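Side-chain contacts in K Homology domain-containing protein (Pyrococcus horikoshii, PDB 2E3U), which is probably an RNA-binding factor with two KH domains that takes part in processing pre-ribosomal RNA: residues 56-61 with 108-113; 181-186 with 198-203; 122-127 with 137-142; 66-71 with 75-80. One frame throughout, in Å; residues are numbered along the deposited sequence.

Contact 1 of 4, residues 56-61 with 108-113; sequences KKEIEK and RAFRLL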
loop_
_atom_site.group_PDB
_atom_site.type_symbol
_atom_site.label_atom_id
_atom_site.label_comp_id
_atom_site.label_asym_id
_atom_site.label_seq_id
_atom_site.Cartn_x
_atom_site.Cartn_y
_atom_site.Cartn_z
ATOM N N LYS A 56 5.397 -11.906 9.628
ATOM C CA LYS A 56 6.832 -11.652 9.404
ATOM C C LYS A 56 7.513 -12.827 8.694
ATOM O O LYS A 56 8.169 -12.627 7.665
ATOM C CB LYS A 56 7.595 -11.388 10.715
ATOM C CG LYS A 56 8.970 -10.673 10.485
ATOM C CD LYS A 56 9.887 -10.676 11.723
ATOM C CE LYS A 56 10.871 -11.804 11.625
ATOM N NZ LYS A 56 12.030 -11.578 12.465
ATOM N N LYS A 57 7.351 -14.028 9.247
ATOM C CA LYS A 57 7.917 -15.238 8.647
ATOM C C LYS A 57 7.323 -15.625 7.300
ATOM O O LYS A 57 7.997 -16.270 6.496
ATOM C CB LYS A 57 7.825 -16.437 9.588
ATOM C CG LYS A 57 8.927 -16.484 10.599
ATOM C CD LYS A 57 10.213 -17.149 10.061
ATOM C CE LYS A 57 11.002 -17.808 11.214
ATOM N NZ LYS A 57 11.987 -18.843 10.745
ATOM N N GLU A 58 6.067 -15.258 7.063
ATOM C CA GLU A 58 5.470 -15.492 5.766
ATOM C C GLU A 58 6.096 -14.603 4.717
ATOM O O GLU A 58 6.345 -15.039 3.610
ATOM C CB GLU A 58 3.937 -15.311 5.791
ATOM C CG GLU A 58 3.175 -16.586 5.667
ATOM C CD GLU A 58 3.380 -17.261 4.317
ATOM O OE1 GLU A 58 3.759 -16.564 3.360
ATOM O OE2 GLU A 58 3.160 -18.485 4.211
ATOM N N ILE A 59 6.323 -13.344 5.064
ATOM C CA ILE A 59 7.081 -12.430 4.184
ATOM C C ILE A 59 8.516 -12.890 3.924
ATOM O O ILE A 59 8.965 -12.900 2.777
ATOM C CB ILE A 59 7.062 -10.949 4.683
ATOM C CG1 ILE A 59 5.624 -10.470 4.937
ATOM C CG2 ILE A 59 7.797 -10.038 3.670
ATOM C CD1 ILE A 59 5.512 -9.269 5.925
ATOM N N GLU A 60 9.242 -13.268 4.974
ATOM C CA GLU A 60 10.573 -13.842 4.792
ATOM C C GLU A 60 10.627 -15.037 3.837
ATOM O O GLU A 60 11.534 -15.124 3.004
ATOM C CB GLU A 60 11.170 -14.224 6.142
ATOM C CG GLU A 60 11.415 -12.999 6.981
ATOM C CD GLU A 60 11.929 -13.316 8.330
ATOM O OE1 GLU A 60 11.612 -14.396 8.853
ATOM O OE2 GLU A 60 12.652 -12.475 8.865
ATOM N N LYS A 61 9.657 -15.943 3.963
ATOM C CA LYS A 61 9.615 -17.171 3.186
ATOM C C LYS A 61 9.289 -16.902 1.697
ATOM O O LYS A 61 9.916 -17.472 0.802
ATOM C CB LYS A 61 8.619 -18.147 3.826
ATOM C CG LYS A 61 8.131 -19.276 2.909
ATOM C CD LYS A 61 7.333 -20.378 3.610
ATOM C CE LYS A 61 6.581 -21.195 2.545
ATOM N NZ LYS A 61 6.165 -22.583 2.989
ATOM N N ARG A 108 -3.454 -8.528 1.410
ATOM C CA ARG A 108 -3.575 -7.502 0.363
ATOM C C ARG A 108 -2.227 -6.949 -0.085
ATOM O O ARG A 108 -2.011 -6.830 -1.288
ATOM C CB ARG A 108 -4.522 -6.383 0.805
ATOM C CG ARG A 108 -6.021 -6.880 0.898
ATOM C CD ARG A 108 -6.987 -5.913 0.221
ATOM N NE ARG A 108 -6.912 -4.519 0.714
ATOM C CZ ARG A 108 -7.358 -3.464 0.021
ATOM N NH1 ARG A 108 -7.292 -2.228 0.533
ATOM N NH2 ARG A 108 -7.887 -3.639 -1.186
ATOM N N ALA A 109 -1.314 -6.650 0.863
ATOM C CA ALA A 109 0.101 -6.301 0.525
ATOM C C ALA A 109 0.842 -7.358 -0.314
ATOM O O ALA A 109 1.668 -7.006 -1.176
ATOM C CB ALA A 109 0.886 -6.007 1.773
ATOM N N PHE A 110 0.578 -8.653 -0.067
ATOM C CA PHE A 110 1.223 -9.740 -0.849
ATOM C C PHE A 110 0.926 -9.711 -2.349
ATOM O O PHE A 110 1.631 -10.356 -3.136
ATOM C CB PHE A 110 0.865 -11.128 -0.325
ATOM C CG PHE A 110 1.641 -11.558 0.892
ATOM C CD1 PHE A 110 3.019 -11.410 0.954
ATOM C CD2 PHE A 110 0.985 -12.176 1.950
ATOM C CE1 PHE A 110 3.735 -11.812 2.075
ATOM C CE2 PHE A 110 1.692 -12.605 3.095
ATOM C CZ PHE A 110 3.065 -12.426 3.148
ATOM N N ARG A 111 -0.095 -8.973 -2.760
ATOM C CA ARG A 111 -0.247 -8.604 -4.184
ATOM C C ARG A 111 1.077 -8.118 -4.818
ATOM O O ARG A 111 1.374 -8.442 -5.969
ATOM C CB ARG A 111 -1.325 -7.525 -4.371
ATOM C CG ARG A 111 -1.716 -7.290 -5.852
ATOM C CD ARG A 111 -2.677 -6.122 -6.021
ATOM N NE ARG A 111 -2.782 -5.828 -7.447
ATOM C CZ ARG A 111 -3.830 -5.280 -8.056
ATOM N NH1 ARG A 111 -3.750 -5.109 -9.358
ATOM N NH2 ARG A 111 -4.947 -4.916 -7.375
ATOM N N LEU A 112 1.874 -7.381 -4.048
ATOM C CA LEU A 112 3.100 -6.784 -4.526
ATOM C C LEU A 112 4.135 -7.815 -4.992
ATOM O O LEU A 112 5.078 -7.445 -5.692
ATOM C CB LEU A 112 3.720 -5.893 -3.465
ATOM C CG LEU A 112 3.057 -4.529 -3.302
ATOM C CD1 LEU A 112 3.432 -4.033 -1.913
ATOM C CD2 LEU A 112 3.567 -3.600 -4.372
ATOM N N LEU A 113 3.965 -9.088 -4.604
ATOM C CA LEU A 113 4.834 -10.180 -5.074
ATOM C C LEU A 113 4.658 -10.462 -6.550
ATOM O O LEU A 113 5.531 -11.049 -7.161
ATOM C CB LEU A 113 4.575 -11.464 -4.279
ATOM C CG LEU A 113 4.933 -11.427 -2.785
ATOM C CD1 LEU A 113 4.433 -12.665 -2.086
ATOM C CD2 LEU A 113 6.425 -11.330 -2.681
#
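The F110 ring meets helix 54-63 with its outer end, CE1 and CZ: the backbone N of I59 lies at the ring edge, in plane, 3.9 Å from F110 CZ. Two side chains approach the same end obliquely. I59 CG1 sits 3.7 Å from F110 CE1 and equally close to CZ, while the methylene E58 CB reaches F110 CZ at 4.0 Å. I59 carries CG1 beside its backbone N, anti to the carbonyl carbon (chi1 -52°), which turns this branch to the ring. The carboxylate of E58 does not join in; its OE1 pairs with R62 one turn along the helix. No hydrogen bond crosses the contact, so it rests on F110, I59 and the aliphatic start of E58. Helix 54-63 is the second helix of the first type I KH domain, and 108-113 belongs to the chain that leads from this domain to the second one, 110-113 being a 3-10 segment. From this joining piece F110 points back to the first domain, whereas R108 pairs with E155 of helix 149-158 and R111 with E117, just ahead of strand 118-123. With the F110 ring cut back to an alanine, a gap would probably open beside I59 CG1 and E58 CB, weakening this segment's hold on helix 54-63. I59 also packs on I100 of helix 87-101, where A109 rests too.

Contact 2 of 4, residues 181-186 with 198-203; sequences AKTAIE and YRYLER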
loop_
_atom_site.group_PDB
_atom_site.type_symbol
_atom_site.label_atom_id
_atom_site.label_comp_id
_atom_site.label_asym_id
_atom_site.label_seq_id
_atom_site.Cartn_x
_atom_site.Cartn_y
_atom_site.Cartn_z
ATOM N N ALA A 181 -6.367 4.898 -10.663
ATOM C CA ALA A 181 -6.859 5.062 -9.270
ATOM C C ALA A 181 -6.351 6.371 -8.735
ATOM O O ALA A 181 -7.109 7.141 -8.171
ATOM C CB ALA A 181 -6.422 3.886 -8.338
ATOM N N LYS A 182 -5.068 6.638 -8.918
ATOM C CA LYS A 182 -4.485 7.931 -8.527
ATOM C C LYS A 182 -5.289 9.128 -9.040
ATOM O O LYS A 182 -5.628 10.034 -8.269
ATOM C CB LYS A 182 -3.011 8.051 -8.997
ATOM C CG LYS A 182 -2.209 9.071 -8.218
ATOM C CD LYS A 182 -0.853 9.412 -8.856
ATOM C CE LYS A 182 -0.309 10.717 -8.258
ATOM N NZ LYS A 182 1.174 10.835 -8.327
ATOM N N THR A 183 -5.526 9.151 -10.349
ATOM C CA THR A 183 -6.332 10.216 -10.996
ATOM C C THR A 183 -7.760 10.376 -10.427
ATOM O O THR A 183 -8.161 11.494 -10.136
ATOM C CB THR A 183 -6.393 10.024 -12.516
ATOM O OG1 THR A 183 -5.056 9.916 -13.019
ATOM C CG2 THR A 183 -7.053 11.203 -13.180
ATOM N N ALA A 184 -8.492 9.268 -10.242
ATOM C CA ALA A 184 -9.825 9.287 -9.618
ATOM C C ALA A 184 -9.775 9.870 -8.205
ATOM O O ALA A 184 -10.595 10.701 -7.838
ATOM C CB ALA A 184 -10.391 7.889 -9.573
ATOM N N ILE A 185 -8.796 9.416 -7.425
ATOM C CA ILE A 185 -8.591 9.857 -6.031
ATOM C C ILE A 185 -8.303 11.372 -5.958
ATOM O O ILE A 185 -8.866 12.061 -5.126
ATOM C CB ILE A 185 -7.439 9.022 -5.377
ATOM C CG1 ILE A 185 -7.914 7.600 -5.062
ATOM C CG2 ILE A 185 -6.793 9.726 -4.156
ATOM C CD1 ILE A 185 -6.730 6.634 -4.738
ATOM N N GLU A 186 -7.422 11.859 -6.837
ATOM C CA GLU A 186 -7.127 13.279 -6.988
ATOM C C GLU A 186 -8.386 14.116 -7.289
ATOM O O GLU A 186 -8.648 15.096 -6.605
ATOM C CB GLU A 186 -6.035 13.486 -8.058
ATOM C CG GLU A 186 -4.600 13.173 -7.553
ATOM C CD GLU A 186 -3.524 13.233 -8.648
ATOM O OE1 GLU A 186 -3.848 13.158 -9.866
ATOM O OE2 GLU A 186 -2.337 13.328 -8.288
ATOM N N TYR A 198 -16.936 8.766 -11.703
ATOM C CA TYR A 198 -17.431 7.474 -12.160
ATOM C C TYR A 198 -17.440 7.351 -13.702
ATOM O O TYR A 198 -17.161 6.267 -14.260
ATOM C CB TYR A 198 -18.818 7.182 -11.568
ATOM C CG TYR A 198 -18.898 7.066 -10.046
ATOM C CD1 TYR A 198 -20.106 7.315 -9.367
ATOM C CD2 TYR A 198 -17.790 6.703 -9.286
ATOM C CE1 TYR A 198 -20.197 7.213 -7.977
ATOM C CE2 TYR A 198 -17.870 6.584 -7.891
ATOM C CZ TYR A 198 -19.080 6.836 -7.236
ATOM O OH TYR A 198 -19.149 6.703 -5.832
ATOM N N ARG A 199 -17.770 8.441 -14.385
ATOM C CA ARG A 199 -17.695 8.469 -15.837
ATOM C C ARG A 199 -16.241 8.396 -16.332
ATOM O O ARG A 199 -15.950 7.632 -17.233
ATOM C CB ARG A 199 -18.459 9.669 -16.413
ATOM C CG ARG A 199 -19.987 9.428 -16.536
ATOM C CD ARG A 199 -20.737 10.738 -16.534
ATOM N NE ARG A 199 -22.183 10.688 -16.818
ATOM C CZ ARG A 199 -23.127 10.588 -15.883
ATOM N NH1 ARG A 199 -22.788 10.457 -14.608
ATOM N NH2 ARG A 199 -24.411 10.599 -16.216
ATOM N N TYR A 200 -15.336 9.169 -15.735
ATOM C CA TYR A 200 -13.893 9.021 -15.961
ATOM C C TYR A 200 -13.383 7.581 -15.797
ATOM O O TYR A 200 -12.616 7.089 -16.632
ATOM C CB TYR A 200 -13.058 9.976 -15.066
ATOM C CG TYR A 200 -11.581 9.570 -14.995
ATOM C CD1 TYR A 200 -10.678 9.978 -15.972
ATOM C CD2 TYR A 200 -11.112 8.762 -13.964
ATOM C CE1 TYR A 200 -9.332 9.599 -15.924
ATOM C CE2 TYR A 200 -9.782 8.352 -13.906
ATOM C CZ TYR A 200 -8.901 8.768 -14.886
ATOM O OH TYR A 200 -7.579 8.353 -14.829
ATOM N N LEU A 201 -13.803 6.914 -14.719
ATOM C CA LEU A 201 -13.413 5.531 -14.474
ATOM C C LEU A 201 -14.002 4.551 -15.484
ATOM O O LEU A 201 -13.332 3.574 -15.851
ATOM C CB LEU A 201 -13.737 5.089 -13.036
ATOM C CG LEU A 201 -12.907 5.666 -11.903
ATOM C CD1 LEU A 201 -13.657 5.592 -10.582
ATOM C CD2 LEU A 201 -11.497 5.016 -11.774
ATOM N N GLU A 202 -15.231 4.790 -15.936
ATOM C CA GLU A 202 -15.822 3.946 -16.990
ATOM C C GLU A 202 -15.003 4.040 -18.265
ATOM O O GLU A 202 -14.745 3.032 -18.919
ATOM C CB GLU A 202 -17.280 4.317 -17.299
ATOM C CG GLU A 202 -18.356 3.508 -16.544
ATOM C CD GLU A 202 -18.432 2.033 -16.944
ATOM O OE1 GLU A 202 -18.015 1.689 -18.084
ATOM O OE2 GLU A 202 -18.921 1.216 -16.117
ATOM N N ARG A 203 -14.573 5.256 -18.588
ATOM C CA ARG A 203 -13.792 5.513 -19.789
ATOM C C ARG A 203 -12.423 4.815 -19.759
ATOM O O ARG A 203 -11.891 4.414 -20.799
ATOM C CB ARG A 203 -13.664 7.019 -20.051
ATOM C CG ARG A 203 -14.678 7.546 -21.059
ATOM C CD ARG A 203 -14.864 9.098 -21.000
ATOM N NE ARG A 203 -13.623 9.797 -20.660
ATOM C CZ ARG A 203 -13.496 10.687 -19.679
ATOM N NH1 ARG A 203 -14.547 11.023 -18.947
ATOM N NH2 ARG A 203 -12.316 11.261 -19.448
#
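Helix segments 181-186 and 198-203 run nearly antiparallel, at 168° with axes 10.2 Å apart, and approach most closely in CA terms at A184 and L201. They form a helical hairpin in which the last modelled helix, 194-203, folds back on helix 175-189, the last helix of the second type I KH domain. Y200 reaches across with CG anti to its own N (chi1 164°), and its side chain meets that of T183 at about a right angle. The phenol end does the touching: Y200 CZ lies 3.5 Å from T183 CG2 and Y200 OH 3.1 Å from T183 CB, while the hydroxyl makes a weak hydrogen bond to R204 NH1. T183 OG1 is turned to another partner, E179 O in the preceding helical turn, and makes no hydrogen bond with Y200. A leucine in place of Y200 would probably leave T183 CB and CG2 uncovered and R204 without its weak hydroxyl partner. Next to it, A184 is small enough to let L201 in, and L201 also packs on M157 of helix 149-158. L201 CD2 comes to 3.8 Å from A184 CB, and Y200 CE2 stands 4.0 Å from A184 N.

Contact 3 of 4, residues 122-127 with 137-142; sequences INLTDI and PRVRGR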
loop_
_atom_site.group_PDB
_atom_site.type_symbol
_atom_site.label_atom_id
_atom_site.label_comp_id
_atom_site.label_asym_id
_atom_site.label_seq_id
_atom_site.Cartn_x
_atom_site.Cartn_y
_atom_site.Cartn_z
ATOM N N ILE A 122 0.789 8.174 -1.454
ATOM C CA ILE A 122 0.451 9.571 -1.671
ATOM C C ILE A 122 0.157 10.235 -0.329
ATOM O O ILE A 122 -0.665 9.741 0.437
ATOM C CB ILE A 122 -0.816 9.681 -2.590
ATOM C CG1 ILE A 122 -0.525 9.154 -4.000
ATOM C CG2 ILE A 122 -1.309 11.100 -2.683
ATOM C CD1 ILE A 122 0.752 9.763 -4.631
ATOM N N ASN A 123 0.823 11.354 -0.044
ATOM C CA ASN A 123 0.451 12.158 1.120
ATOM C C ASN A 123 -0.790 12.956 0.755
ATOM O O ASN A 123 -0.789 13.702 -0.216
ATOM C CB ASN A 123 1.587 13.092 1.569
ATOM C CG ASN A 123 2.849 12.332 2.020
ATOM O OD1 ASN A 123 2.821 11.562 2.992
ATOM N ND2 ASN A 123 3.968 12.576 1.325
ATOM N N LEU A 124 -1.850 12.765 1.533
ATOM C CA LEU A 124 -3.152 13.380 1.279
ATOM C C LEU A 124 -3.022 14.879 1.195
ATOM O O LEU A 124 -3.776 15.553 0.480
ATOM C CB LEU A 124 -4.145 13.023 2.377
ATOM C CG LEU A 124 -4.779 11.635 2.329
ATOM C CD1 LEU A 124 -5.733 11.435 3.486
ATOM C CD2 LEU A 124 -5.459 11.425 1.012
ATOM N N THR A 125 -2.027 15.379 1.909
ATOM C CA THR A 125 -1.759 16.791 1.988
ATOM C C THR A 125 -1.437 17.442 0.644
ATOM O O THR A 125 -1.757 18.613 0.443
ATOM C CB THR A 125 -0.682 17.085 3.043
ATOM O OG1 THR A 125 -1.063 18.261 3.725
ATOM C CG2 THR A 125 0.713 17.257 2.442
ATOM N N ASP A 126 -0.826 16.709 -0.288
ATOM C CA ASP A 126 -0.457 17.384 -1.528
ATOM C C ASP A 126 -1.283 16.977 -2.737
ATOM O O ASP A 126 -0.827 17.096 -3.885
ATOM C CB ASP A 126 1.069 17.445 -1.768
ATOM C CG ASP A 126 1.730 16.099 -1.723
ATOM O OD1 ASP A 126 1.529 15.329 -2.680
ATOM O OD2 ASP A 126 2.481 15.833 -0.758
ATOM N N ILE A 127 -2.514 16.535 -2.464
ATOM C CA ILE A 127 -3.507 16.301 -3.518
ATOM C C ILE A 127 -4.761 17.160 -3.316
ATOM O O ILE A 127 -5.714 17.069 -4.102
ATOM C CB ILE A 127 -3.855 14.795 -3.711
ATOM C CG1 ILE A 127 -4.487 14.196 -2.450
ATOM C CG2 ILE A 127 -2.615 14.017 -4.180
ATOM C CD1 ILE A 127 -4.913 12.772 -2.581
ATOM N N PRO A 137 -9.895 14.600 7.576
ATOM C CA PRO A 137 -10.979 13.596 7.663
ATOM C C PRO A 137 -12.032 13.724 6.544
ATOM O O PRO A 137 -12.711 12.743 6.211
ATOM C CB PRO A 137 -11.624 13.876 9.028
ATOM C CG PRO A 137 -11.091 15.223 9.454
ATOM C CD PRO A 137 -9.778 15.407 8.809
ATOM N N ARG A 138 -12.154 14.936 5.994
ATOM C CA ARG A 138 -13.076 15.239 4.899
ATOM C C ARG A 138 -12.553 14.708 3.560
ATOM O O ARG A 138 -13.336 14.258 2.724
ATOM C CB ARG A 138 -13.325 16.747 4.805
ATOM C CG ARG A 138 -13.265 17.499 6.150
ATOM C CD ARG A 138 -14.482 17.239 7.028
ATOM N NE ARG A 138 -15.564 18.184 6.770
ATOM C CZ ARG A 138 -15.843 19.243 7.525
ATOM N NH1 ARG A 138 -15.118 19.511 8.607
ATOM N NH2 ARG A 138 -16.858 20.030 7.201
ATOM N N VAL A 139 -11.240 14.770 3.357
ATOM C CA VAL A 139 -10.644 14.200 2.172
ATOM C C VAL A 139 -10.764 12.670 2.203
ATOM O O VAL A 139 -11.185 12.054 1.210
ATOM C CB VAL A 139 -9.192 14.712 1.886
ATOM C CG1 VAL A 139 -8.187 14.246 2.931
ATOM C CG2 VAL A 139 -8.743 14.271 0.503
ATOM N N ARG A 140 -10.454 12.079 3.354
ATOM C CA ARG A 140 -10.577 10.639 3.529
ATOM C C ARG A 140 -11.976 10.146 3.231
ATOM O O ARG A 140 -12.125 9.096 2.631
ATOM C CB ARG A 140 -10.149 10.221 4.929
ATOM C CG ARG A 140 -8.690 10.548 5.194
ATOM C CD ARG A 140 -8.106 9.761 6.334
ATOM N NE ARG A 140 -8.013 10.537 7.574
ATOM C CZ ARG A 140 -8.922 10.478 8.540
ATOM N NH1 ARG A 140 -8.765 11.195 9.644
ATOM N NH2 ARG A 140 -9.999 9.702 8.390
ATOM N N GLY A 141 -12.987 10.920 3.630
ATOM C CA GLY A 141 -14.393 10.547 3.460
ATOM C C GLY A 141 -14.826 10.647 2.017
ATOM O O GLY A 141 -15.646 9.875 1.539
ATOM N N ARG A 142 -14.264 11.620 1.321
ATOM C CA ARG A 142 -14.492 11.801 -0.102
ATOM C C ARG A 142 -13.919 10.659 -0.920
ATOM O O ARG A 142 -14.521 10.269 -1.923
ATOM C CB ARG A 142 -13.849 13.096 -0.573
ATOM C CG ARG A 142 -14.608 14.354 -0.241
ATOM C CD ARG A 142 -13.719 15.531 -0.640
ATOM N NE ARG A 142 -14.438 16.798 -0.716
ATOM C CZ ARG A 142 -14.520 17.684 0.272
ATOM N NH1 ARG A 142 -13.940 17.450 1.443
ATOM N NH2 ARG A 142 -15.198 18.812 0.084
#
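L124 and V139 make the apolar part of the contact, L124 CD1 lying 3.8 Å from V139 CG1 as the two side chains meet at a slant. V139 holds CG1 between its backbone N and carbonyl carbon (chi1 67°), which brings this methyl round to the leucine. The same L124 CD1 touches the aliphatic base of R140, 3.5 Å from CG, with the two chains at about a right angle. Beyond CG the arginine bends at chi3 and folds back along its own helix, where P137 CA lies 3.8 Å above the guanidinium plane, over its centre. No polar bond crosses between the segments; within the helix R142 NH1 makes a weak bond to R138 O. L124 also packs on V169 of strand 168-173, and V139 on A189 of helix 175-189. The contact thus seats helix 136-144, the first of the second KH domain, against the 3-10 turn that follows strand 118-123; the helix runs into the GxxG loop typical of KH domains.

Contact 4 of 4, residues 66-71 with 75-80; sequences KITIDS and EVWITS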
loop_
_atom_site.group_PDB
_atom_site.type_symbol
_atom_site.label_atom_id
_atom_site.label_comp_id
_atom_site.label_asym_id
_atom_site.label_seq_id
_atom_site.Cartn_x
_atom_site.Cartn_y
_atom_site.Cartn_z
ATOM N N LYS A 66 15.443 -11.493 5.054
ATOM C CA LYS A 66 15.372 -11.477 6.501
ATOM C C LYS A 66 14.797 -10.114 6.791
ATOM O O LYS A 66 15.276 -9.117 6.271
ATOM C CB LYS A 66 16.770 -11.661 7.116
ATOM C CG LYS A 66 16.852 -11.401 8.624
ATOM C CD LYS A 66 18.281 -11.101 9.067
ATOM C CE LYS A 66 19.272 -12.225 8.722
ATOM N NZ LYS A 66 18.973 -13.482 9.480
ATOM N N ILE A 67 13.752 -10.090 7.604
ATOM C CA ILE A 67 13.144 -8.866 8.115
ATOM C C ILE A 67 13.486 -8.707 9.591
ATOM O O ILE A 67 13.311 -9.635 10.385
ATOM C CB ILE A 67 11.602 -8.903 7.830
ATOM C CG1 ILE A 67 11.428 -8.827 6.289
ATOM C CG2 ILE A 67 10.863 -7.804 8.581
ATOM C CD1 ILE A 67 10.154 -9.369 5.769
ATOM N N THR A 68 14.029 -7.553 9.955
ATOM C CA THR A 68 14.368 -7.311 11.343
ATOM C C THR A 68 13.537 -6.138 11.815
ATOM O O THR A 68 13.577 -5.080 11.205
ATOM C CB THR A 68 15.874 -7.013 11.535
ATOM O OG1 THR A 68 16.644 -8.076 10.965
ATOM C CG2 THR A 68 16.221 -6.880 13.045
ATOM N N ILE A 69 12.782 -6.321 12.897
ATOM C CA ILE A 69 11.891 -5.265 13.369
ATOM C C ILE A 69 12.325 -4.701 14.729
ATOM O O ILE A 69 12.621 -5.450 15.656
ATOM C CB ILE A 69 10.442 -5.737 13.428
ATOM C CG1 ILE A 69 10.028 -6.368 12.087
ATOM C CG2 ILE A 69 9.498 -4.543 13.808
ATOM C CD1 ILE A 69 8.704 -7.057 12.122
ATOM N N ASP A 70 12.385 -3.378 14.839
ATOM C CA ASP A 70 12.464 -2.746 16.160
ATOM C C ASP A 70 11.013 -2.451 16.614
ATOM O O ASP A 70 10.329 -1.624 16.016
ATOM C CB ASP A 70 13.270 -1.463 16.032
ATOM C CG ASP A 70 13.777 -0.940 17.343
ATOM O OD1 ASP A 70 14.914 -0.400 17.319
ATOM O OD2 ASP A 70 13.066 -1.021 18.379
ATOM N N SER A 71 10.554 -3.130 17.659
ATOM C CA SER A 71 9.182 -2.978 18.159
ATOM C C SER A 71 8.943 -1.658 18.891
ATOM O O SER A 71 7.795 -1.248 19.081
ATOM C CB SER A 71 8.808 -4.152 19.077
ATOM O OG SER A 71 8.372 -5.273 18.310
ATOM N N GLU A 75 11.064 0.786 13.310
ATOM C CA GLU A 75 12.099 0.677 12.311
ATOM C C GLU A 75 12.197 -0.743 11.769
ATOM O O GLU A 75 12.214 -1.692 12.548
ATOM C CB GLU A 75 13.447 1.108 12.903
ATOM C CG GLU A 75 13.608 2.627 12.973
ATOM C CD GLU A 75 14.836 3.039 13.739
ATOM O OE1 GLU A 75 14.883 2.781 14.956
ATOM O OE2 GLU A 75 15.758 3.626 13.135
ATOM N N VAL A 76 12.282 -0.892 10.440
ATOM C CA VAL A 76 12.400 -2.222 9.829
ATOM C C VAL A 76 13.529 -2.281 8.819
ATOM O O VAL A 76 13.658 -1.401 7.973
ATOM C CB VAL A 76 11.075 -2.711 9.153
ATOM C CG1 VAL A 76 11.158 -4.214 8.768
ATOM C CG2 VAL A 76 9.828 -2.437 10.063
ATOM N N TRP A 77 14.341 -3.334 8.943
ATOM C CA TRP A 77 15.433 -3.646 8.033
ATOM C C TRP A 77 15.097 -4.880 7.181
ATOM O O TRP A 77 14.793 -5.940 7.707
ATOM C CB TRP A 77 16.745 -3.898 8.831
ATOM C CG TRP A 77 17.258 -2.700 9.545
ATOM C CD1 TRP A 77 18.224 -1.854 9.103
ATOM C CD2 TRP A 77 16.866 -2.209 10.861
ATOM N NE1 TRP A 77 18.433 -0.861 10.019
ATOM C CE2 TRP A 77 17.633 -1.057 11.112
ATOM C CE3 TRP A 77 15.946 -2.639 11.838
ATOM C CZ2 TRP A 77 17.507 -0.294 12.303
ATOM C CZ3 TRP A 77 15.825 -1.894 13.033
ATOM C CH2 TRP A 77 16.608 -0.734 13.253
ATOM N N ILE A 78 15.182 -4.741 5.864
ATOM C CA ILE A 78 14.983 -5.838 4.962
ATOM C C ILE A 78 16.322 -6.195 4.356
ATOM O O ILE A 78 16.914 -5.403 3.629
ATOM C CB ILE A 78 13.915 -5.539 3.867
ATOM C CG1 ILE A 78 12.569 -5.141 4.491
ATOM C CG2 ILE A 78 13.743 -6.767 2.937
ATOM C CD1 ILE A 78 12.371 -3.599 4.770
ATOM N N THR A 79 16.810 -7.388 4.670
ATOM C CA THR A 79 18.145 -7.785 4.242
ATOM C C THR A 79 18.131 -9.046 3.375
ATOM O O THR A 79 17.304 -9.949 3.554
ATOM C CB THR A 79 19.151 -7.921 5.434
ATOM O OG1 THR A 79 18.601 -8.786 6.422
ATOM C CG2 THR A 79 19.395 -6.606 6.116
ATOM N N SER A 80 19.049 -9.105 2.415
ATOM C CA SER A 80 19.072 -10.259 1.544
ATOM C C SER A 80 19.806 -11.388 2.270
ATOM O O SER A 80 20.528 -11.131 3.214
ATOM C CB SER A 80 19.735 -9.906 0.211
ATOM O OG SER A 80 21.096 -9.651 0.410
HETATM O O HOH W 1 16.990 -7.616 8.116
#
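W77 and T68 face each other as an antiparallel hydrogen-bonded pair, and the indole then runs along the neighbouring strand. W77 CB lies 4.1 Å from T68 O. With CG beside the backbone N (chi1 -65°), the ring turns so that T68 O meets its edge in plane, 3.5 Å from CE3. Farther out, CZ3 reaches D70 CB at 4.0 Å; Y37 of strand 35-39 meets the indole edge-to-face. The backbone hydrogen bonds are nearly straight: K66 and T79 bond in both directions, T68 and W77 likewise, and D70 N donates to E75 O at 2.8 Å. On the face carrying T68, W77 and T79 one water bridges four atoms, donating to K66 O and W77 O and bonding to the hydroxyls of T68 and T79, OG1 of T79 at 2.6 Å. The aliphatic chain of K66 lies alongside that hydroxyl. Near the turn the side chains of D70 and E75 lie side by side, D70 OD1 and E75 OE1 4.0 Å apart, a probable mild repulsion, perhaps eased by E72 N, bonded to D70 OD2, and by T73 and Y37, bonded to E75. The opposite face is apolar, with I67 CG2 3.6 Å from V76 CG1, and turns toward the helices. This is the beta hairpin of a type I KH domain, which pairs the edge strand 65-69 with the central strand 75-80 of the three-stranded sheet.

Overall arrangement
Contacts 1, 2 and 3 are buried and lack cross-segment hydrogen bonds; contact 4 is partly buried, and five backbone bonds and a water carry much of it. The first KH domain holds contact 4 and half of contact 1, where helix 54-63 covers part of the apolar face of the hairpin: I59 packs on I67, E60 OE2 bonds to I67 N and K56 NZ to I67 O. Contacts 2 and 3 share the second domain, joined by I127 packing on I185 and E186. Contact 2 attaches the extra helix 194-203 that follows the KH fold, contact 3 one within the domain, and contact 1 the connecting chain. Contacts 2 and 4 are farthest apart, about 36 Å between centres.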